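Local coordinates for oligopeptide-binding protein AppA (Bacillus subtilis, PDB 1XOC) that binds oligopeptides outside the cell and hands them to an ABC-type permease that supports sporulation and genetic competence in Bacillus subtilis, at residues P243-K248 with G369-E374; E294-Q299 with A377-E382. One frame throughout, in Å; residues are numbered along the deposited sequence. Where two conformers were deposited one is given.

Interaction 1 of 2, residues P243-K248 with G369-E374. With ZN (zinc ion), chain F.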
ATOM      1  N   PRO A 243      -9.723  -7.618 -13.445  1.00 31.86           N
ATOM      2  CA  PRO A 243     -10.483  -8.332 -12.402  1.00 31.54           C
ATOM      3  C   PRO A 243     -10.677  -9.807 -12.734  1.00 31.57           C
ATOM      4  O   PRO A 243     -10.907 -10.155 -13.887  1.00 31.15           O
ATOM      5  CB  PRO A 243     -11.849  -7.631 -12.432  1.00 32.37           C
ATOM      6  CG  PRO A 243     -11.559  -6.266 -12.928  1.00 32.59           C
ATOM      7  CD  PRO A 243     -10.462  -6.438 -13.942  1.00 31.95           C
ATOM      8  N   ALA A 244     -10.641 -10.672 -11.726  1.00 32.23           N
ATOM      9  CA  ALA A 244     -10.776 -12.122 -11.972  1.00 32.63           C
ATOM     10  C   ALA A 244     -12.030 -12.516 -12.740  1.00 33.37           C
ATOM     11  O   ALA A 244     -12.003 -13.439 -13.561  1.00 34.32           O
ATOM     12  CB  ALA A 244     -10.739 -12.893 -10.667  1.00 32.91           C
ATOM     13  N   THR A 245     -13.142 -11.832 -12.469  1.00 33.29           N
ATOM     14  CA  THR A 245     -14.396 -12.121 -13.125  1.00 33.87           C
ATOM     15  C   THR A 245     -14.340 -11.862 -14.633  1.00 33.40           C
ATOM     16  O   THR A 245     -15.122 -12.437 -15.379  1.00 33.93           O
ATOM     17  CB  THR A 245     -15.569 -11.320 -12.493  1.00 34.22           C
ATOM     18  OG1 THR A 245     -15.256  -9.933 -12.480  1.00 36.02           O
ATOM     19  CG2 THR A 245     -15.809 -11.752 -11.057  1.00 35.72           C
ATOM     20  N   ASP A 246     -13.397 -11.024 -15.072  1.00 33.00           N
ATOM     21  CA  ASP A 246     -13.229 -10.714 -16.491  1.00 33.23           C
ATOM     22  C   ASP A 246     -12.092 -11.496 -17.174  1.00 32.72           C
ATOM     23  O   ASP A 246     -11.768 -11.215 -18.328  1.00 32.59           O
ATOM     24  CB  ASP A 246     -12.973  -9.215 -16.662  1.00 33.67           C
ATOM     25  CG  ASP A 246     -14.158  -8.369 -16.244  1.00 36.65           C
ATOM     26  OD1 ASP A 246     -13.964  -7.418 -15.471  1.00 40.20           O
ATOM     27  OD2 ASP A 246     -15.282  -8.661 -16.694  1.00 42.03           O
ATOM     28  N   TYR A 247     -11.484 -12.457 -16.473  1.00 31.79           N
ATOM     29  CA  TYR A 247     -10.345 -13.190 -17.024  1.00 31.99           C
ATOM     30  C   TYR A 247     -10.672 -13.879 -18.358  1.00 31.90           C
ATOM     31  O   TYR A 247      -9.930 -13.741 -19.331  1.00 30.21           O
ATOM     32  CB  TYR A 247      -9.844 -14.246 -16.035  1.00 31.89           C
ATOM     33  CG  TYR A 247      -8.555 -14.870 -16.499  1.00 30.68           C
ATOM     34  CD1 TYR A 247      -8.557 -15.877 -17.465  1.00 29.00           C
ATOM     35  CD2 TYR A 247      -7.353 -14.458 -15.991  1.00 31.60           C
ATOM     36  CE1 TYR A 247      -7.365 -16.442 -17.912  1.00 29.79           C
ATOM     37  CE2 TYR A 247      -6.157 -15.011 -16.425  1.00 31.75           C
ATOM     38  CZ  TYR A 247      -6.177 -16.021 -17.377  1.00 30.50           C
ATOM     39  OH  TYR A 247      -5.008 -16.567 -17.820  1.00 30.69           O
ATOM     40  N   LYS A 248     -11.759 -14.637 -18.390  1.00 31.68           N
ATOM     41  CA  LYS A 248     -12.084 -15.418 -19.576  1.00 33.45           C
ATOM     42  C   LYS A 248     -12.450 -14.526 -20.754  1.00 33.27           C
ATOM     43  O   LYS A 248     -12.225 -14.895 -21.901  1.00 34.18           O
ATOM     44  CB  LYS A 248     -13.159 -16.443 -19.284  1.00 34.02           C
ATOM     45  CG  LYS A 248     -12.617 -17.555 -18.413  1.00 36.25           C
ATOM     46  CD  LYS A 248     -13.406 -18.814 -18.546  1.00 37.34           C
ATOM     47  CE  LYS A 248     -14.766 -18.734 -17.867  1.00 40.32           C
ATOM     48  NZ  LYS A 248     -15.513 -20.011 -18.069  1.00 41.37           N
ATOM     49  N   GLY A 369     -14.550   2.704  -8.735  1.00 29.99           N
ATOM     50  CA  GLY A 369     -13.905   2.067  -9.848  1.00 30.56           C
ATOM     51  C   GLY A 369     -13.486   0.640  -9.541  1.00 30.96           C
ATOM     52  O   GLY A 369     -13.193  -0.142 -10.457  1.00 32.97           O
ATOM     53  N   ASN A 370     -13.460   0.283  -8.263  1.00 30.16           N
ATOM     54  CA  ASN A 370     -13.171  -1.077  -7.894  1.00 30.77           C
ATOM     55  C   ASN A 370     -14.526  -1.750  -7.760  1.00 30.73           C
ATOM     56  O   ASN A 370     -15.156  -1.694  -6.717  1.00 30.69           O
ATOM     57  CB  ASN A 370     -12.343  -1.144  -6.608  1.00 30.68           C
ATOM     58  CG  ASN A 370     -11.816  -2.527  -6.312  1.00 28.86           C
ATOM     59  OD1 ASN A 370     -10.635  -2.707  -5.860  1.00 34.17           O
ATOM     60  ND2 ASN A 370     -12.611  -3.511  -6.583  1.00 25.70           N
ATOM     61  N   LYS A 371     -14.950  -2.391  -8.834  1.00 31.03           N
ATOM     62  CA  LYS A 371     -16.227  -3.045  -8.843  0.50 31.07           C
ATOM     63  C   LYS A 371     -16.360  -4.218  -7.897  1.00 30.51           C
ATOM     64  O   LYS A 371     -17.420  -4.458  -7.369  1.00 29.26           O
ATOM     65  CB  LYS A 371     -16.643  -3.413 -10.260  0.50 31.99           C
ATOM     66  CG  LYS A 371     -15.873  -4.535 -10.887  0.50 35.39           C
ATOM     67  CD  LYS A 371     -16.348  -4.824 -12.327  0.50 37.93           C
ATOM     68  CE  LYS A 371     -15.525  -5.944 -12.970  0.50 35.25           C
ATOM     69  NZ  LYS A 371     -15.935  -6.305 -14.372  0.50 39.60           N
ATOM     70  N   VAL A 372     -15.261  -4.924  -7.673  1.00 29.87           N
ATOM     71  CA  VAL A 372     -15.230  -5.959  -6.656  1.00 30.27           C
ATOM     72  C   VAL A 372     -15.572  -5.390  -5.271  1.00 29.41           C
ATOM     73  O   VAL A 372     -16.389  -5.955  -4.550  1.00 29.03           O
ATOM     74  CB  VAL A 372     -13.857  -6.655  -6.638  1.00 31.53           C
ATOM     75  CG1 VAL A 372     -13.709  -7.588  -5.444  1.00 31.78           C
ATOM     76  CG2 VAL A 372     -13.650  -7.440  -7.944  1.00 35.20           C
ATOM     77  N   ARG A 373     -14.942  -4.286  -4.876  1.00 28.82           N
ATOM     78  CA  ARG A 373     -15.191  -3.706  -3.544  1.00 27.40           C
ATOM     79  C   ARG A 373     -16.573  -3.086  -3.455  1.00 28.03           C
ATOM     80  O   ARG A 373     -17.199  -3.170  -2.398  1.00 28.61           O
ATOM     81  CB  ARG A 373     -14.140  -2.658  -3.186  1.00 27.41           C
ATOM     82  CG  ARG A 373     -12.800  -3.299  -2.969  1.00 26.54           C
ATOM     83  CD  ARG A 373     -11.734  -2.277  -2.599  1.00 26.34           C
ATOM     84  NE  ARG A 373     -10.384  -2.863  -2.596  1.00 26.97           N
ATOM     85  CZ  ARG A 373      -9.298  -2.143  -2.364  1.00 27.52           C
ATOM     86  NH1 ARG A 373      -9.350  -0.853  -2.089  1.00 30.03           N
ATOM     87  NH2 ARG A 373      -8.118  -2.785  -2.382  1.00 29.79           N
ATOM     88  N   GLU A 374     -17.025  -2.476  -4.531  1.00 29.57           N
ATOM     89  CA  GLU A 374     -18.373  -1.954  -4.575  1.00 29.75           C
ATOM     90  C   GLU A 374     -19.359  -3.089  -4.334  1.00 28.96           C
ATOM     91  O   GLU A 374     -20.301  -2.954  -3.555  1.00 28.29           O
ATOM     92  CB  GLU A 374     -18.641  -1.212  -5.905  1.00 29.97           C
ATOM     93  CG  GLU A 374     -17.667  -0.005  -6.164  1.00 33.61           C
ATOM     94  CD  GLU A 374     -17.795   0.590  -7.563  1.00 33.79           C
ATOM     95  OE1 GLU A 374     -18.648   0.086  -8.333  1.00 39.20           O
ATOM     96  OE2 GLU A 374     -17.078   1.586  -7.905  1.00 34.88           O
TER
HETATM   97 ZN    ZN F 524     -18.231   1.448 -10.032  0.50 30.31          ZN
HETATM   98  O   HOH W   1     -17.071  -8.863 -14.863  1.00 45.83           O
HETATM   99  O   HOH W   2     -18.872   3.476  -9.440  1.00 40.18           O
HETATM  100  O   HOH W   3     -19.989   0.495 -10.967  0.50 31.34           O
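Lys371 reaches Asp246 because its CG sits between the backbone N and the carbonyl carbon (chi1 71°) and the rest of the chain runs out fully extended, while Asp246 turns its CG beside its own N (chi1 -65°) to meet it from the opposite direction. Lys371 lies in the first turn of helix 371-385, the helix of a beta-alpha-beta crossover in this type 2 periplasmic-binding-protein fold. Its partner lies on a short 3-10 turn that leads into helix 247-250. In the conformer described, Lys371 NZ gives a hydrogen bond within a salt bridge to the syn lone pair of Asp246 OD1; the modelled 2.5 Å is short, and since the lysine has two conformers the exact length is doubtful. Water 1 closes a ring beside the bridge, accepting from Lys371 NZ at 2.8 Å and donating to Asp246 OD2 at 2.6 Å. It also hydrogen-bonds Thr245 OG1 at 3.2 Å. The ammonium thus touches one carboxylate oxygen directly and the other through water. Lys371 CE also lies against the proline ring, 4.0 Å from Pro243 CG, the two side chains crossing at about a right angle. On the same helical turn Arg373 NH2 hydrogen-bonds the backbone of the bound peptide, so the helix start faces the peptide on one side while Lys371 reaches away to Asp246. Glu374 chelates a zinc ion through both oxygens, with OE1 at 2.2 Å and OE2 at 2.4 Å from the metal, and two waters add to its ligands. The N-H of Gly369, just ahead of the helix, points almost straight (171°) at Glu374 OE2, 2.9 Å from Gly369 N.

Interaction 2 of 2, residues E294-Q299 with A377-E382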
ATOM      1  N   GLU A 294     -16.640 -16.779   2.768  1.00 32.71           N
ATOM      2  CA  GLU A 294     -16.447 -17.755   1.687  1.00 33.60           C
ATOM      3  C   GLU A 294     -17.404 -17.469   0.529  1.00 33.93           C
ATOM      4  O   GLU A 294     -17.027 -17.535  -0.644  1.00 33.98           O
ATOM      5  CB  GLU A 294     -16.613 -19.176   2.221  1.00 34.51           C
ATOM      6  CG  GLU A 294     -15.729 -19.453   3.432  1.00 38.17           C
ATOM      7  CD  GLU A 294     -14.797 -20.602   3.198  1.00 44.68           C
ATOM      8  OE1 GLU A 294     -15.139 -21.733   3.617  1.00 48.53           O
ATOM      9  OE2 GLU A 294     -13.737 -20.364   2.561  1.00 49.24           O
ATOM     10  N   SER A 295     -18.654 -17.142   0.855  1.00 34.12           N
ATOM     11  CA  SER A 295     -19.622 -16.776  -0.171  1.00 34.81           C
ATOM     12  C   SER A 295     -19.213 -15.488  -0.893  1.00 34.70           C
ATOM     13  O   SER A 295     -19.406 -15.356  -2.097  1.00 33.90           O
ATOM     14  CB  SER A 295     -21.009 -16.632   0.452  1.00 35.43           C
ATOM     15  OG  SER A 295     -21.948 -16.142  -0.492  0.50 37.75           O
ATOM     16  N   ILE A 296     -18.655 -14.531  -0.154  1.00 35.14           N
ATOM     17  CA  ILE A 296     -18.138 -13.299  -0.768  1.00 36.04           C
ATOM     18  C   ILE A 296     -17.111 -13.632  -1.848  1.00 36.39           C
ATOM     19  O   ILE A 296     -17.215 -13.163  -2.979  1.00 35.99           O
ATOM     20  CB  ILE A 296     -17.549 -12.325   0.294  1.00 36.13           C
ATOM     21  CG1 ILE A 296     -18.710 -11.633   1.020  1.00 36.35           C
ATOM     22  CG2 ILE A 296     -16.578 -11.314  -0.352  1.00 36.08           C
ATOM     23  CD1 ILE A 296     -18.314 -10.857   2.239  1.00 36.78           C
ATOM     24  N   VAL A 297     -16.128 -14.442  -1.505  1.00 37.24           N
ATOM     25  CA  VAL A 297     -15.111 -14.862  -2.460  1.00 37.91           C
ATOM     26  C   VAL A 297     -15.726 -15.626  -3.642  1.00 38.79           C
ATOM     27  O   VAL A 297     -15.369 -15.378  -4.791  1.00 39.18           O
ATOM     28  CB  VAL A 297     -14.017 -15.683  -1.758  1.00 37.74           C
ATOM     29  CG1 VAL A 297     -13.039 -16.318  -2.761  1.00 39.04           C
ATOM     30  CG2 VAL A 297     -13.253 -14.790  -0.789  1.00 37.55           C
ATOM     31  N   SER A 298     -16.649 -16.549  -3.370  1.00 39.48           N
ATOM     32  CA  SER A 298     -17.298 -17.318  -4.438  1.00 40.32           C
ATOM     33  C   SER A 298     -18.108 -16.432  -5.366  1.00 41.36           C
ATOM     34  O   SER A 298     -18.079 -16.589  -6.587  1.00 42.71           O
ATOM     35  CB  SER A 298     -18.232 -18.359  -3.847  1.00 40.60           C
ATOM     36  OG  SER A 298     -17.477 -19.282  -3.121  1.00 42.63           O
ATOM     37  N   GLN A 299     -18.821 -15.490  -4.770  1.00 42.04           N
ATOM     38  CA  GLN A 299     -19.802 -14.666  -5.450  1.00 41.90           C
ATOM     39  C   GLN A 299     -19.066 -13.572  -6.197  1.00 41.86           C
ATOM     40  O   GLN A 299     -19.105 -13.522  -7.423  1.00 42.62           O
ATOM     41  CB  GLN A 299     -20.763 -14.094  -4.387  1.00 42.94           C
ATOM     42  CG  GLN A 299     -22.006 -13.373  -4.850  1.00 43.83           C
ATOM     43  CD  GLN A 299     -22.906 -12.978  -3.670  1.00 43.59           C
ATOM     44  OE1 GLN A 299     -22.732 -13.449  -2.532  1.00 48.34           O
ATOM     45  NE2 GLN A 299     -23.866 -12.119  -3.938  1.00 47.65           N
ATOM     46  N   ALA A 377     -19.340  -4.256  -0.742  1.00 29.10           N
ATOM     47  CA  ALA A 377     -20.079  -3.330   0.127  1.00 28.73           C
ATOM     48  C   ALA A 377     -21.584  -3.592   0.137  1.00 28.48           C
ATOM     49  O   ALA A 377     -22.272  -3.523   1.176  1.00 28.51           O
ATOM     50  CB  ALA A 377     -19.787  -1.905  -0.227  1.00 29.20           C
ATOM     51  N   VAL A 378     -22.103  -3.932  -1.029  1.00 27.96           N
ATOM     52  CA  VAL A 378     -23.531  -4.266  -1.171  1.00 28.00           C
ATOM     53  C   VAL A 378     -23.821  -5.609  -0.483  1.00 28.63           C
ATOM     54  O   VAL A 378     -24.806  -5.761   0.216  1.00 28.33           O
ATOM     55  CB  VAL A 378     -23.928  -4.301  -2.649  1.00 28.82           C
ATOM     56  CG1 VAL A 378     -25.327  -4.770  -2.798  1.00 30.20           C
ATOM     57  CG2 VAL A 378     -23.726  -2.896  -3.275  1.00 28.44           C
ATOM     58  N   VAL A 379     -22.914  -6.568  -0.607  1.00 28.71           N
ATOM     59  CA  VAL A 379     -23.105  -7.862   0.039  1.00 29.46           C
ATOM     60  C   VAL A 379     -23.061  -7.741   1.575  1.00 29.24           C
ATOM     61  O   VAL A 379     -23.869  -8.345   2.284  1.00 29.52           O
ATOM     62  CB  VAL A 379     -22.063  -8.895  -0.454  1.00 30.19           C
ATOM     63  CG1 VAL A 379     -22.152 -10.173   0.376  1.00 33.07           C
ATOM     64  CG2 VAL A 379     -22.263  -9.238  -1.934  1.00 29.67           C
ATOM     65  N   VAL A 380     -22.133  -6.950   2.081  1.00 29.53           N
ATOM     66  CA  VAL A 380     -22.076  -6.652   3.508  1.00 29.96           C
ATOM     67  C   VAL A 380     -23.374  -5.977   3.967  1.00 30.00           C
ATOM     68  O   VAL A 380     -23.944  -6.326   5.013  1.00 29.95           O
ATOM     69  CB  VAL A 380     -20.834  -5.797   3.863  1.00 30.73           C
ATOM     70  CG1 VAL A 380     -20.871  -5.366   5.329  1.00 30.74           C
ATOM     71  CG2 VAL A 380     -19.545  -6.571   3.555  1.00 30.57           C
ATOM     72  N   GLN A 381     -23.868  -5.008   3.203  1.00 29.55           N
ATOM     73  CA  GLN A 381     -25.159  -4.381   3.550  1.00 30.52           C
ATOM     74  C   GLN A 381     -26.259  -5.397   3.667  1.00 30.86           C
ATOM     75  O   GLN A 381     -27.082  -5.322   4.578  1.00 30.89           O
ATOM     76  CB  GLN A 381     -25.509  -3.341   2.505  1.00 29.94           C
ATOM     77  CG  GLN A 381     -26.844  -2.708   2.600  1.00 29.88           C
ATOM     78  CD  GLN A 381     -27.048  -1.819   1.413  1.00 31.39           C
ATOM     79  OE1 GLN A 381     -27.143  -2.296   0.272  1.00 31.02           O
ATOM     80  NE2 GLN A 381     -27.097  -0.503   1.661  1.00 32.76           N
ATOM     81  N   GLU A 382     -26.307  -6.341   2.733  1.00 31.24           N
ATOM     82  CA  GLU A 382     -27.379  -7.334   2.736  1.00 32.33           C
ATOM     83  C   GLU A 382     -27.232  -8.327   3.893  1.00 31.47           C
ATOM     84  O   GLU A 382     -28.217  -8.636   4.562  1.00 31.70           O
ATOM     85  CB  GLU A 382     -27.486  -8.038   1.369  1.00 33.05           C
ATOM     86  CG  GLU A 382     -28.008  -7.073   0.274  1.00 36.32           C
ATOM     87  CD  GLU A 382     -27.907  -7.585  -1.194  1.00 37.94           C
ATOM     88  OE1 GLU A 382     -27.241  -8.630  -1.437  1.00 47.20           O
ATOM     89  OE2 GLU A 382     -28.484  -6.920  -2.109  1.00 40.42           O
TER
HETATM   90  O   HOH W   4     -25.943 -10.718  -3.247  1.00 57.08           O
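Ile296 and Val379 make the apolar part of this contact between helix 293-300, which touches strand 306-307, and helix 371-385, which packs on strands 358-367 and 390-396 of the binding-protein fold. Their side chains slide past each other in opposite directions, and the branches that touch are Ile296 CG1 and Val379 CG1, 3.8 Å apart. The isoleucine CB is not aimed at the valine, but with CG1 beside the backbone N (chi1 -77°) the outer carbons swing in to it. Ala377 and Val380 of the same helix as the valine pack on Leu364 of strand 358-367.

A mixed contact follows one turn later. Gln299 comes extended from the opposite direction, and its amide nitrogen NE2 lies 3.9 Å from Val379 CG2, so the two methyls of the valine serve different partners.

The polar link between the helices is indirect. Gln299 NE2 donates to water 4 at 2.6 Å, and that water donates in turn to Glu382 OE1 at 3.1 Å. Within helix 293-300, Glu294 O takes both Ser298 N, at 2.9 Å, and Ser298 OG, at 3.1 Å.

Without a direct hydrogen bond across the segments, the fit depends on how the Ile296 and Val379 branches match in shape, consistent with packing setting the buried part and solvent the polar part, through one water bridge at the exposed edge.

Overall arrangement
Along the chain, segment 243-248 comes first, followed by 294-299, and both pack against the later helix 371-385. Interaction 1 closes a loop with 120 residues between its segments; interaction 2 closes one of 77. The loops cross, since 294-299 lies inside the first and 377-382 lies beyond its end. The start of helix 371-385 meets the turn before helix 247-250, and its middle meets helix 293-300; the two contacts are centred 13 Å apart. One crossover helix therefore joins two earlier parts of the chain, by a charged surface contact near its peptide-binding end and a mainly apolar, buried one farther along.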